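Local structure of uncharacterized protein (Bacillus thuringiensis serovar kurstaki, 4XE7) at residues F36-V41 against W91-Y96; T40-A45 against K123-I128; S231-D236 against T362-N367; K273-R278 against E294-T299; E277-N282 against G330-N335. The protein is a bacterial actin-like protein of the ParM type that probably polymerises into nucleotide-dependent filaments which move plasmid DNA apart. One frame throughout, in Å; residues are numbered along the deposited sequence.

Overall arrangement
The five contacts fall into three regions of an actin-like chain captured without nucleotide. Contacts 1 and 2, with centres about 8 Å apart, share Thr40 and Val41 of strand 33-45 and touch directly: the indole of Trp91 packs on Ile128 and on the backbone of Ala43 and Glu44. Contact 3 belongs to a second sheet on the opposite side of the chain's centre, its own centre about 34 Å from that of contact 1. Contacts 4 and 5, with centres about 9 Å apart, share Glu277 and Arg278 of helix 265-279. In sequence both are nested within the loop that contact 3 closes, yet their nearest atoms lie about 19 and 28 Å from it.

Contact 1: F36-V41 against W91-Y96; sequences FAIPTV and WYVGAY
Ile38 and Val93 meet through one methyl each, with CG2 of Ile38 4.0 Å from CG1 of Val93 and the two side chains inclined to one another. In Ile38 the CG2 branch stands opposite the backbone N, while CG1 lies beside that N (chi1 -59°); this leaves CG2 as the methyl that reaches over the main chain of Gly94, 3.8 Å from its CA. Pro39 approaches the same glycine with its ring, and CD of Pro39 lies 4.0 Å from N of Ala95. Gly94, with positive phi (78°), lets the Ile38 methyl lie directly against its CA. Backbone polar atoms complete the grip. Gly94 N donates to Val41 O at 2.8 Å. A CA-H...O contact from Gly94 CA to Pro39 O, 3.4 Å long, adds to it. Both carbonyls can face Gly94 because the chain folds back in an inverse gamma turn centred on Thr40, closed by Val41 N bonding to Pro39 O. The contact sits at the end of the pairing of strands 33-45 and 90-93, where the first is interrupted at Thr40-Val41 and the second gives way to helix 95-98. Ile128 of helix 123-140 packs on Val93, while Ala97 and Lys98 of helix 95-98 lie against Val41.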
# COMPACT_ATOMS: atom_id res chain seq x y z
N PHE A 36 -0.99 -4.27 5.94
CA PHE A 36 0.37 -3.74 6.09
C PHE A 36 1.22 -4.12 4.88
O PHE A 36 0.81 -4.92 4.03
CB PHE A 36 1.01 -4.23 7.39
CG PHE A 36 1.13 -5.73 7.50
CD1 PHE A 36 0.14 -6.48 8.13
CD2 PHE A 36 2.25 -6.39 6.98
CE1 PHE A 36 0.25 -7.86 8.23
CE2 PHE A 36 2.38 -7.78 7.10
CZ PHE A 36 1.36 -8.51 7.72
N ALA A 37 2.41 -3.53 4.81
CA ALA A 37 3.34 -3.75 3.73
C ALA A 37 4.70 -4.18 4.28
O ALA A 37 5.19 -3.63 5.26
CB ALA A 37 3.50 -2.51 2.90
N ILE A 38 5.30 -5.17 3.63
CA ILE A 38 6.66 -5.56 3.97
C ILE A 38 7.55 -5.26 2.77
O ILE A 38 7.32 -5.80 1.69
CB ILE A 38 6.75 -7.05 4.35
CG1 ILE A 38 5.85 -7.34 5.56
CG2 ILE A 38 8.20 -7.43 4.68
CD1 ILE A 38 5.91 -8.79 6.08
N PRO A 39 8.56 -4.40 2.95
CA PRO A 39 9.41 -4.10 1.79
C PRO A 39 10.11 -5.37 1.28
O PRO A 39 10.51 -6.27 2.05
CB PRO A 39 10.42 -3.08 2.33
CG PRO A 39 9.83 -2.57 3.62
CD PRO A 39 8.99 -3.68 4.16
N THR A 40 10.25 -5.44 -0.03
CA THR A 40 10.78 -6.62 -0.69
C THR A 40 12.30 -6.61 -0.62
O THR A 40 13.02 -6.35 -1.59
CB THR A 40 10.27 -6.68 -2.12
OG1 THR A 40 8.84 -6.52 -2.09
CG2 THR A 40 10.62 -8.03 -2.78
N VAL A 41 12.78 -6.89 0.59
CA VAL A 41 14.19 -6.86 0.90
C VAL A 41 14.49 -8.01 1.84
O VAL A 41 13.85 -8.13 2.89
CB VAL A 41 14.61 -5.56 1.58
CG1 VAL A 41 16.10 -5.59 1.87
CG2 VAL A 41 14.26 -4.35 0.73
N TRP A 91 16.43 -15.78 7.73
CA TRP A 91 16.41 -14.56 6.94
C TRP A 91 16.01 -13.33 7.74
O TRP A 91 15.16 -13.40 8.62
CB TRP A 91 15.44 -14.70 5.74
CG TRP A 91 15.91 -15.73 4.78
CD1 TRP A 91 15.59 -17.05 4.78
CD2 TRP A 91 16.82 -15.53 3.69
NE1 TRP A 91 16.25 -17.70 3.77
CE2 TRP A 91 17.01 -16.79 3.08
CE3 TRP A 91 17.50 -14.42 3.18
CZ2 TRP A 91 17.84 -16.96 1.96
CZ3 TRP A 91 18.33 -14.59 2.08
CH2 TRP A 91 18.49 -15.86 1.48
N TYR A 92 16.65 -12.21 7.42
CA TYR A 92 16.18 -10.90 7.80
C TYR A 92 15.25 -10.45 6.69
O TYR A 92 15.58 -10.60 5.51
CB TYR A 92 17.35 -9.92 7.96
CG TYR A 92 18.28 -10.24 9.10
CD1 TYR A 92 17.78 -10.64 10.33
CD2 TYR A 92 19.66 -10.13 8.95
CE1 TYR A 92 18.63 -10.92 11.38
CE2 TYR A 92 20.51 -10.41 9.99
CZ TYR A 92 19.99 -10.80 11.20
OH TYR A 92 20.82 -11.08 12.26
N VAL A 93 14.10 -9.90 7.05
CA VAL A 93 13.09 -9.56 6.05
C VAL A 93 12.55 -8.16 6.26
O VAL A 93 12.24 -7.78 7.38
CB VAL A 93 11.90 -10.56 6.08
CG1 VAL A 93 10.98 -10.35 4.87
CG2 VAL A 93 12.39 -11.98 6.12
N GLY A 94 12.40 -7.39 5.18
CA GLY A 94 11.75 -6.10 5.26
C GLY A 94 12.62 -5.01 5.83
O GLY A 94 13.81 -4.92 5.52
N ALA A 95 12.03 -4.17 6.69
CA ALA A 95 12.75 -3.04 7.27
C ALA A 95 14.09 -3.45 7.87
O ALA A 95 15.11 -2.84 7.60
CB ALA A 95 11.88 -2.34 8.33
N TYR A 96 14.08 -4.53 8.66
CA TYR A 96 15.30 -5.00 9.31
C TYR A 96 16.39 -5.40 8.32
O TYR A 96 17.59 -5.31 8.63
CB TYR A 96 14.97 -6.19 10.21
CG TYR A 96 16.00 -6.45 11.30
CD1 TYR A 96 16.61 -5.39 11.96
CD2 TYR A 96 16.33 -7.74 11.68
CE1 TYR A 96 17.55 -5.62 12.96
CE2 TYR A 96 17.27 -7.98 12.68
CZ TYR A 96 17.87 -6.92 13.31
OH TYR A 96 18.80 -7.14 14.30

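Contact 2: T40-A45 against K123-I128; sequences TVIAEA and KKLHLI
Ile42 and Thr40 form a buried strand-on-helix contact with Leu125, His126 and Ile128, in which the start of helix 123-140 lies across strand 33-45. The axes of segments 42-45 and 123-128 are perpendicular (90°) and pass 9.6 Å apart. Ile42 makes most of the apolar contact. Its CG1 is held between the backbone N and the carbonyl carbon (chi1 71°), and the extended branch carries CD1 to the helix, 3.9 Å from CD1 of Ile128 and 4.1 Å from CD2 of Leu125. The Ile42 and Ile128 side chains cross at about a right angle, and their CG2 methyls also meet. Thr40 uses its methyl: CG2 comes within 3.4 Å of Leu125 O, a buried carbonyl with no polar partner in the model, and approaches the His126 ring obliquely. Its hydroxyl turns to a water instead. That water sits in the plane of the imidazole, its O 2.6 Å from His126 ND1. The link from the water O to Thr40 OG1 is weak, at 3.3 Å. The amine of Lys124, whose CG touches Ile42, bonds to Gln104. Trp91 of the adjacent strand 90-93 touches both Ile42 and Ile128, extending the same layer of side chains between sheet and helix.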
# COMPACT_ATOMS: atom_id res chain seq x y z
N THR A 40 10.25 -5.44 -0.03
CA THR A 40 10.78 -6.62 -0.69
C THR A 40 12.30 -6.61 -0.62
O THR A 40 13.02 -6.35 -1.59
CB THR A 40 10.27 -6.68 -2.12
OG1 THR A 40 8.84 -6.52 -2.09
CG2 THR A 40 10.62 -8.03 -2.78
N VAL A 41 12.78 -6.89 0.59
CA VAL A 41 14.19 -6.86 0.90
C VAL A 41 14.49 -8.01 1.84
O VAL A 41 13.85 -8.13 2.89
CB VAL A 41 14.61 -5.56 1.58
CG1 VAL A 41 16.10 -5.59 1.87
CG2 VAL A 41 14.26 -4.35 0.73
N ILE A 42 15.43 -8.87 1.46
CA ILE A 42 15.84 -9.95 2.35
C ILE A 42 17.36 -9.97 2.53
O ILE A 42 18.10 -9.39 1.73
CB ILE A 42 15.33 -11.32 1.84
CG1 ILE A 42 16.09 -11.74 0.58
CG2 ILE A 42 13.80 -11.27 1.60
CD1 ILE A 42 15.66 -13.09 0.03
N ALA A 43 17.82 -10.62 3.59
CA ALA A 43 19.25 -10.74 3.89
C ALA A 43 19.49 -12.02 4.69
O ALA A 43 18.73 -12.30 5.63
CB ALA A 43 19.76 -9.50 4.66
N GLU A 44 20.52 -12.79 4.33
CA GLU A 44 20.84 -14.02 5.05
C GLU A 44 21.11 -13.73 6.53
O GLU A 44 21.76 -12.73 6.87
CB GLU A 44 22.04 -14.73 4.40
CG GLU A 44 21.77 -15.31 2.98
CD GLU A 44 22.87 -16.26 2.49
OE1 GLU A 44 23.76 -16.64 3.29
OE2 GLU A 44 22.83 -16.67 1.31
N ALA A 45 20.61 -14.59 7.41
CA ALA A 45 20.64 -14.34 8.85
C ALA A 45 21.19 -15.54 9.62
O ALA A 45 21.12 -16.67 9.12
CB ALA A 45 19.23 -13.99 9.36
N LYS A 123 12.73 -15.95 -7.28
CA LYS A 123 11.53 -16.32 -6.53
C LYS A 123 11.68 -16.14 -5.02
O LYS A 123 10.73 -15.72 -4.37
CB LYS A 123 11.12 -17.76 -6.84
CG LYS A 123 12.12 -18.81 -6.39
CD LYS A 123 11.67 -20.21 -6.73
CE LYS A 123 12.63 -21.25 -6.17
NZ LYS A 123 12.08 -22.63 -6.28
N LYS A 124 12.86 -16.44 -4.47
CA LYS A 124 13.01 -16.32 -3.03
C LYS A 124 12.86 -14.86 -2.57
O LYS A 124 12.36 -14.61 -1.47
CB LYS A 124 14.33 -16.92 -2.55
CG LYS A 124 15.55 -16.02 -2.59
CD LYS A 124 16.78 -16.79 -2.06
CE LYS A 124 18.05 -15.95 -2.15
NZ LYS A 124 18.37 -15.53 -3.54
N LEU A 125 13.26 -13.89 -3.40
CA LEU A 125 13.06 -12.47 -3.07
C LEU A 125 11.60 -12.14 -2.75
O LEU A 125 11.31 -11.28 -1.92
CB LEU A 125 13.51 -11.56 -4.22
CG LEU A 125 14.95 -11.60 -4.72
CD1 LEU A 125 15.12 -10.68 -5.93
CD2 LEU A 125 15.91 -11.23 -3.59
N HIS A 126 10.68 -12.82 -3.43
CA HIS A 126 9.27 -12.49 -3.34
C HIS A 126 8.50 -13.47 -2.47
O HIS A 126 7.54 -13.08 -1.82
CB HIS A 126 8.66 -12.40 -4.75
CG HIS A 126 9.29 -11.32 -5.58
ND1 HIS A 126 8.96 -9.99 -5.44
CD2 HIS A 126 10.27 -11.36 -6.51
CE1 HIS A 126 9.70 -9.27 -6.26
NE2 HIS A 126 10.51 -10.07 -6.92
N LEU A 127 8.93 -14.73 -2.43
CA LEU A 127 8.25 -15.71 -1.58
C LEU A 127 8.49 -15.46 -0.10
O LEU A 127 7.56 -15.57 0.73
CB LEU A 127 8.69 -17.13 -1.93
CG LEU A 127 8.21 -17.64 -3.29
CD1 LEU A 127 8.87 -18.98 -3.61
CD2 LEU A 127 6.69 -17.75 -3.32
N ILE A 128 9.72 -15.13 0.26
CA ILE A 128 10.04 -14.94 1.67
C ILE A 128 9.21 -13.80 2.30
O ILE A 128 8.59 -14.00 3.34
CB ILE A 128 11.55 -14.74 1.87
CG1 ILE A 128 12.27 -16.09 1.67
CG2 ILE A 128 11.83 -14.17 3.27
CD1 ILE A 128 13.79 -16.04 1.65
O HOH W 1 7.36 -9.04 -3.67

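Contact 3: S231-D236 against T362-N367; sequences SYAIND and TNADKN
The side-chain amides of Asn235 and Asn367 meet with their planes 75° apart, and ND2 of Asn235 reaches OD1 of Asn367 at 2.8 Å in a bent, weak hydrogen bond. The same OD1 lies 3.3 Å from CB of Ala233. Asn235 is held further by Asn244 and by the carbonyl of Ile368, and ND2 of Asn367 by that of Leu355. The Tyr232 ring runs alongside Lys366, both pointing the same way, and the lysine CB approaches the ring obliquely; the amine goes on to a salt bridge with Glu230. The carboxylate of Asp365 takes Ser231 N at 2.7 Å on the anti side of OD2, about 20° out of plane. In return Asp365 N donates to Ser231 OG, and a water lies 2.5 Å from that OG. Lys366 N to Ser231 O (3.1 Å) and Ala233 N to Lys366 O (2.9 Å) join the backbones, with Tyr232 opposite Lys366 and Ala233 opposite Asn367. Helix 337-362 ends at Thr362, whose OG1 forms an ST turn with Ala364 N, and the short link 363-365 leads into strand 366-370. Strands 232-237 and 366-370 are thus parallel neighbours inside a five-stranded mixed sheet, consistent with the actin-like fold.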
# COMPACT_ATOMS: atom_id res chain seq x y z
N SER A 231 -16.20 0.66 -19.31
CA SER A 231 -14.78 0.93 -19.28
C SER A 231 -14.42 1.86 -18.12
O SER A 231 -15.21 2.70 -17.71
CB SER A 231 -14.33 1.52 -20.62
OG SER A 231 -14.98 2.75 -20.86
N TYR A 232 -13.21 1.68 -17.61
CA TYR A 232 -12.72 2.42 -16.47
C TYR A 232 -11.40 3.10 -16.80
O TYR A 232 -10.46 2.45 -17.26
CB TYR A 232 -12.49 1.48 -15.27
CG TYR A 232 -13.65 0.60 -14.89
CD1 TYR A 232 -14.70 1.10 -14.12
CD2 TYR A 232 -13.68 -0.74 -15.25
CE1 TYR A 232 -15.76 0.29 -13.74
CE2 TYR A 232 -14.74 -1.56 -14.88
CZ TYR A 232 -15.78 -1.04 -14.12
OH TYR A 232 -16.84 -1.83 -13.75
N ALA A 233 -11.29 4.39 -16.53
CA ALA A 233 -9.97 4.97 -16.44
C ALA A 233 -9.60 5.00 -14.97
O ALA A 233 -10.37 5.47 -14.13
CB ALA A 233 -9.94 6.38 -17.06
N ILE A 234 -8.44 4.44 -14.64
CA ILE A 234 -7.93 4.57 -13.28
C ILE A 234 -6.66 5.39 -13.28
O ILE A 234 -5.62 4.99 -13.82
CB ILE A 234 -7.68 3.21 -12.62
CG1 ILE A 234 -8.96 2.35 -12.68
CG2 ILE A 234 -7.27 3.41 -11.17
CD1 ILE A 234 -8.82 0.95 -12.11
N ASN A 235 -6.75 6.56 -12.67
CA ASN A 235 -5.62 7.46 -12.62
C ASN A 235 -4.99 7.43 -11.22
O ASN A 235 -5.60 7.86 -10.25
CB ASN A 235 -6.06 8.86 -13.01
CG ASN A 235 -6.75 8.89 -14.36
OD1 ASN A 235 -6.09 9.03 -15.40
ND2 ASN A 235 -8.08 8.74 -14.36
N ASP A 236 -3.78 6.90 -11.15
CA ASP A 236 -3.05 6.77 -9.90
C ASP A 236 -2.15 7.99 -9.70
O ASP A 236 -1.11 8.12 -10.38
CB ASP A 236 -2.22 5.47 -9.91
CG ASP A 236 -1.66 5.10 -8.54
OD1 ASP A 236 -1.13 3.98 -8.41
OD2 ASP A 236 -1.76 5.91 -7.59
N THR A 362 -9.85 8.63 -23.96
CA THR A 362 -10.32 7.26 -23.79
C THR A 362 -11.84 7.10 -23.97
O THR A 362 -12.32 6.01 -24.28
CB THR A 362 -9.98 6.73 -22.38
OG1 THR A 362 -10.66 7.53 -21.41
CG2 THR A 362 -8.46 6.78 -22.13
N ASN A 363 -12.57 8.19 -23.76
CA ASN A 363 -14.03 8.12 -23.56
C ASN A 363 -14.45 7.04 -22.56
O ASN A 363 -15.42 6.31 -22.78
CB ASN A 363 -14.76 7.91 -24.88
CG ASN A 363 -16.21 8.34 -24.80
OD1 ASN A 363 -16.54 9.26 -24.06
ND2 ASN A 363 -17.07 7.67 -25.55
N ALA A 364 -13.70 6.94 -21.46
CA ALA A 364 -14.00 5.98 -20.40
C ALA A 364 -15.39 6.25 -19.81
O ALA A 364 -15.84 7.39 -19.75
CB ALA A 364 -12.93 6.05 -19.30
N ASP A 365 -16.06 5.19 -19.37
CA ASP A 365 -17.40 5.32 -18.80
C ASP A 365 -17.30 5.91 -17.41
O ASP A 365 -18.11 6.77 -17.02
CB ASP A 365 -18.10 3.97 -18.77
CG ASP A 365 -18.40 3.44 -20.15
OD1 ASP A 365 -18.92 4.23 -20.98
OD2 ASP A 365 -18.10 2.26 -20.42
N LYS A 366 -16.30 5.45 -16.68
CA LYS A 366 -16.01 5.96 -15.36
C LYS A 366 -14.59 6.53 -15.35
O LYS A 366 -13.65 5.90 -15.84
CB LYS A 366 -16.16 4.85 -14.31
CG LYS A 366 -17.58 4.31 -14.17
CD LYS A 366 -18.46 5.31 -13.43
CE LYS A 366 -19.76 4.66 -12.93
NZ LYS A 366 -20.56 4.12 -14.04
N ASN A 367 -14.42 7.71 -14.79
CA ASN A 367 -13.08 8.25 -14.63
C ASN A 367 -12.71 8.29 -13.14
O ASN A 367 -13.27 9.07 -12.38
CB ASN A 367 -12.97 9.63 -15.29
CG ASN A 367 -11.53 10.04 -15.58
OD1 ASN A 367 -10.62 9.22 -15.52
ND2 ASN A 367 -11.33 11.33 -15.87
O HOH W 2 -15.50 3.05 -23.29

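Contact 4: K273-R278 against E294-T299; sequences KNIKER and ESPFKT
Lys276 stretches along the loop 294-299 and donates a 2.7 Å hydrogen bond from NZ to the carbonyl oxygen of Glu294. The ammonium approaches 26° off the carbonyl plane. The same NZ also bonds the carbonyl of Glu292, its strongest partner, and weakly that of Ile293, so a single amine gathers several carbonyls of the loop. CG of Lys276 stands opposite the backbone N (chi1 172°) and the chain stays extended from there, so the amine reaches across to the loop while CD passes 4.1 Å from CB of Ser295. One helical position earlier, Ile275 meets the loop with two methyls: CG2 lies 3.9 Å from CG of Pro296, and CD1 comes obliquely to the Phe297 ring at CE2, 4.4 Å away. Further out, Phe303 of helix 300-317 and Ile339 of helix 337-362 pack on Ile275. Phe297 rests on Arg306 and Leu307 of helix 300-317, and both it and Pro296 touch Val327 of strand 326-329, so the loop lies against helix 265-279 on one hand and helix 300-317 and strand 326-329 on the other.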
# COMPACT_ATOMS: atom_id res chain seq x y z
N LYS A 273 8.60 25.82 1.15
CA LYS A 273 9.39 27.04 1.04
C LYS A 273 8.64 28.27 1.52
O LYS A 273 9.18 29.09 2.28
CB LYS A 273 9.84 27.27 -0.41
CG LYS A 273 10.26 28.73 -0.65
CD LYS A 273 10.98 28.91 -1.99
CE LYS A 273 10.09 29.59 -3.01
NZ LYS A 273 8.95 28.72 -3.41
N ASN A 274 7.39 28.42 1.05
CA ASN A 274 6.52 29.52 1.46
C ASN A 274 6.18 29.49 2.95
O ASN A 274 6.02 30.54 3.57
CB ASN A 274 5.21 29.51 0.66
CG ASN A 274 5.41 29.86 -0.79
OD1 ASN A 274 6.34 30.59 -1.13
ND2 ASN A 274 4.57 29.32 -1.67
N ILE A 275 6.05 28.29 3.51
CA ILE A 275 5.79 28.17 4.95
C ILE A 275 6.96 28.74 5.76
O ILE A 275 6.77 29.49 6.73
CB ILE A 275 5.52 26.70 5.37
CG1 ILE A 275 4.10 26.31 4.95
CG2 ILE A 275 5.70 26.52 6.90
CD1 ILE A 275 3.70 24.92 5.29
N LYS A 276 8.18 28.40 5.37
CA LYS A 276 9.34 28.96 6.03
C LYS A 276 9.38 30.47 5.87
O LYS A 276 9.64 31.21 6.82
CB LYS A 276 10.63 28.35 5.50
CG LYS A 276 11.83 29.09 6.07
CD LYS A 276 13.10 28.29 6.09
CE LYS A 276 14.22 29.16 6.65
NZ LYS A 276 15.49 28.41 6.74
N GLU A 277 9.12 30.92 4.65
CA GLU A 277 9.17 32.34 4.34
C GLU A 277 8.23 33.11 5.27
O GLU A 277 8.56 34.19 5.76
CB GLU A 277 8.79 32.56 2.87
CG GLU A 277 8.85 33.99 2.38
CD GLU A 277 8.57 34.10 0.88
OE1 GLU A 277 8.50 33.05 0.21
OE2 GLU A 277 8.43 35.24 0.39
N ARG A 278 7.08 32.51 5.56
CA ARG A 278 6.11 33.16 6.44
C ARG A 278 6.50 33.17 7.91
O ARG A 278 6.30 34.17 8.58
CB ARG A 278 4.75 32.51 6.27
CG ARG A 278 3.97 33.29 5.26
CD ARG A 278 3.13 34.36 5.91
NE ARG A 278 1.92 33.72 6.37
CZ ARG A 278 0.94 33.34 5.56
NH1 ARG A 278 1.04 33.58 4.25
NH2 ARG A 278 -0.13 32.74 6.05
N GLU A 294 17.47 25.80 8.69
CA GLU A 294 16.46 24.85 9.17
C GLU A 294 15.03 25.31 8.88
O GLU A 294 14.79 26.47 8.51
CB GLU A 294 16.64 24.61 10.68
CG GLU A 294 17.83 23.73 11.03
CD GLU A 294 19.15 24.48 11.02
OE1 GLU A 294 19.16 25.71 10.79
OE2 GLU A 294 20.19 23.83 11.26
N SER A 295 14.08 24.41 9.08
CA SER A 295 12.70 24.62 8.67
C SER A 295 11.77 23.71 9.46
O SER A 295 12.23 22.74 10.04
CB SER A 295 12.55 24.36 7.16
OG SER A 295 12.70 22.99 6.87
N PRO A 296 10.47 24.03 9.52
CA PRO A 296 9.62 23.29 10.47
C PRO A 296 9.30 21.83 10.11
O PRO A 296 8.80 21.13 10.99
CB PRO A 296 8.34 24.12 10.52
CG PRO A 296 8.35 24.96 9.27
CD PRO A 296 9.79 25.23 8.98
N PHE A 297 9.56 21.38 8.88
CA PHE A 297 9.27 19.99 8.50
C PHE A 297 10.51 19.28 7.99
O PHE A 297 11.36 19.90 7.36
CB PHE A 297 8.16 19.91 7.43
CG PHE A 297 6.83 20.37 7.93
CD1 PHE A 297 6.03 19.50 8.67
CD2 PHE A 297 6.42 21.66 7.74
CE1 PHE A 297 4.82 19.92 9.17
CE2 PHE A 297 5.22 22.09 8.24
CZ PHE A 297 4.42 21.22 8.96
N LYS A 298 10.60 17.98 8.25
CA LYS A 298 11.76 17.16 7.90
C LYS A 298 11.77 16.75 6.44
O LYS A 298 12.79 16.84 5.75
CB LYS A 298 11.78 15.90 8.76
CG LYS A 298 12.45 16.06 10.12
CD LYS A 298 13.55 17.11 10.10
CE LYS A 298 14.88 16.50 10.55
NZ LYS A 298 14.79 15.82 11.88
N THR A 299 10.62 16.27 5.97
CA THR A 299 10.48 15.67 4.65
C THR A 299 9.09 16.02 4.14
O THR A 299 8.27 16.55 4.91
CB THR A 299 10.63 14.14 4.67
OG1 THR A 299 9.56 13.58 5.45
CG2 THR A 299 11.97 13.71 5.26

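Contact 5: E277-N282 against G330-N335; sequences ERFMEN and GPVKEN
Glu334 sets CG opposite its carbonyl carbon (chi1 -77°) and then bends at chi2 (-77°), which lays CB and CG over one face of the Phe279 ring and turns the carboxylate toward Asn282. CG lies 3.6 Å from the ring centroid, a CH-pi contact, while CB is 3.5 Å from CZ of Phe279. At the edge of the same ring, in its plane, sits the carbonyl oxygen of Val332, 3.7 Å from CE1 of Phe279. Asn282, with CG opposite its backbone N, points ND2 at OE2 of Glu334: this 2.9 Å bond is almost straight at 175°, lies in the amide plane and meets the oxygen on its anti side. The amide and carboxylate planes are nearly perpendicular. The other carboxylate oxygen, OE1, takes a water that also donates to Asn335 O and accepts from Arg278 NH2. That NH2 bonds Asn335 O directly as well, at 3.0 Å and near the guanidinium plane, and makes a salt bridge with Asp338. Water and arginine thus tie the end of the strand to the helix. Phe279 also meets Trp329 edge-to-face. Asn282 closes a type I turn that begins at Phe279 and is the N-cap of helix 283-289, its OD1 accepting from Ile284 N. The contact therefore packs the turn between helices 265-279 and 283-289 against the antiparallel hairpin of strands 326-329 and 332-335, at the surface of the chain.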
# COMPACT_ATOMS: atom_id res chain seq x y z
N GLU A 277 9.12 30.92 4.65
CA GLU A 277 9.17 32.34 4.34
C GLU A 277 8.23 33.11 5.27
O GLU A 277 8.56 34.19 5.76
CB GLU A 277 8.79 32.56 2.87
CG GLU A 277 8.85 33.99 2.38
CD GLU A 277 8.57 34.10 0.88
OE1 GLU A 277 8.50 33.05 0.21
OE2 GLU A 277 8.43 35.24 0.39
N ARG A 278 7.08 32.51 5.56
CA ARG A 278 6.11 33.16 6.44
C ARG A 278 6.50 33.17 7.91
O ARG A 278 6.30 34.17 8.58
CB ARG A 278 4.75 32.51 6.27
CG ARG A 278 3.97 33.29 5.26
CD ARG A 278 3.13 34.36 5.91
NE ARG A 278 1.92 33.72 6.37
CZ ARG A 278 0.94 33.34 5.56
NH1 ARG A 278 1.04 33.58 4.25
NH2 ARG A 278 -0.13 32.74 6.05
N PHE A 279 7.06 32.07 8.41
CA PHE A 279 7.60 32.08 9.76
C PHE A 279 8.68 33.15 9.90
O PHE A 279 8.77 33.81 10.93
CB PHE A 279 8.15 30.71 10.16
CG PHE A 279 7.12 29.80 10.77
CD1 PHE A 279 6.90 29.81 12.14
CD2 PHE A 279 6.36 28.96 9.98
CE1 PHE A 279 5.95 28.98 12.72
CE2 PHE A 279 5.40 28.12 10.55
CZ PHE A 279 5.19 28.14 11.93
N MET A 280 9.47 33.35 8.85
CA MET A 280 10.53 34.35 8.92
C MET A 280 9.99 35.78 8.83
O MET A 280 10.76 36.74 8.85
CB MET A 280 11.60 34.10 7.84
CG MET A 280 12.36 32.73 8.02
SD MET A 280 13.12 32.48 9.67
CE MET A 280 13.71 30.81 9.58
N GLU A 281 8.67 35.94 8.76
CA GLU A 281 8.07 37.27 8.92
C GLU A 281 7.77 37.52 10.40
O GLU A 281 7.64 38.66 10.83
CB GLU A 281 6.79 37.42 8.08
CG GLU A 281 7.00 37.24 6.57
CD GLU A 281 5.69 37.17 5.79
OE1 GLU A 281 4.62 37.35 6.41
OE2 GLU A 281 5.71 36.92 4.56
N ASN A 282 7.67 36.44 11.16
CA ASN A 282 7.44 36.49 12.60
C ASN A 282 8.67 37.02 13.34
O ASN A 282 9.80 36.63 13.04
CB ASN A 282 7.05 35.10 13.11
CG ASN A 282 6.57 35.11 14.55
OD1 ASN A 282 7.30 35.49 15.45
ND2 ASN A 282 5.35 34.64 14.77
N GLY A 330 8.77 24.90 16.97
CA GLY A 330 9.10 25.14 18.36
C GLY A 330 7.83 25.65 19.02
O GLY A 330 6.76 25.10 18.78
N PRO A 331 7.93 26.73 19.81
CA PRO A 331 6.77 27.26 20.53
C PRO A 331 5.90 28.20 19.70
O PRO A 331 4.88 28.70 20.20
CB PRO A 331 7.41 28.02 21.68
CG PRO A 331 8.67 28.55 21.08
CD PRO A 331 9.16 27.49 20.12
N VAL A 332 6.29 28.46 18.46
CA VAL A 332 5.55 29.42 17.63
C VAL A 332 4.56 28.72 16.72
O VAL A 332 4.90 27.73 16.07
CB VAL A 332 6.50 30.29 16.78
CG1 VAL A 332 5.71 31.36 16.00
CG2 VAL A 332 7.53 30.95 17.67
N LYS A 333 3.33 29.24 16.67
CA LYS A 333 2.32 28.71 15.75
C LYS A 333 1.98 29.74 14.68
O LYS A 333 1.84 30.92 14.97
CB LYS A 333 1.05 28.31 16.50
CG LYS A 333 1.10 26.94 17.17
CD LYS A 333 -0.25 26.66 17.85
CE LYS A 333 -0.50 25.17 18.04
NZ LYS A 333 0.39 24.56 19.06
N GLU A 334 1.87 29.29 13.43
CA GLU A 334 1.47 30.15 12.33
C GLU A 334 0.33 29.51 11.54
O GLU A 334 0.35 28.30 11.23
CB GLU A 334 2.65 30.46 11.40
CG GLU A 334 3.64 31.49 11.95
CD GLU A 334 3.15 32.94 11.84
OE1 GLU A 334 2.12 33.20 11.17
OE2 GLU A 334 3.80 33.83 12.44
N ASN A 335 -0.68 30.31 11.24
CA ASN A 335 -1.74 29.89 10.34
C ASN A 335 -1.26 30.01 8.90
O ASN A 335 -1.01 31.12 8.40
CB ASN A 335 -3.01 30.72 10.56
CG ASN A 335 -4.22 30.16 9.83
OD1 ASN A 335 -4.08 29.35 8.91
ND2 ASN A 335 -5.41 30.58 10.24
O HOH W 3 0.39 33.26 8.87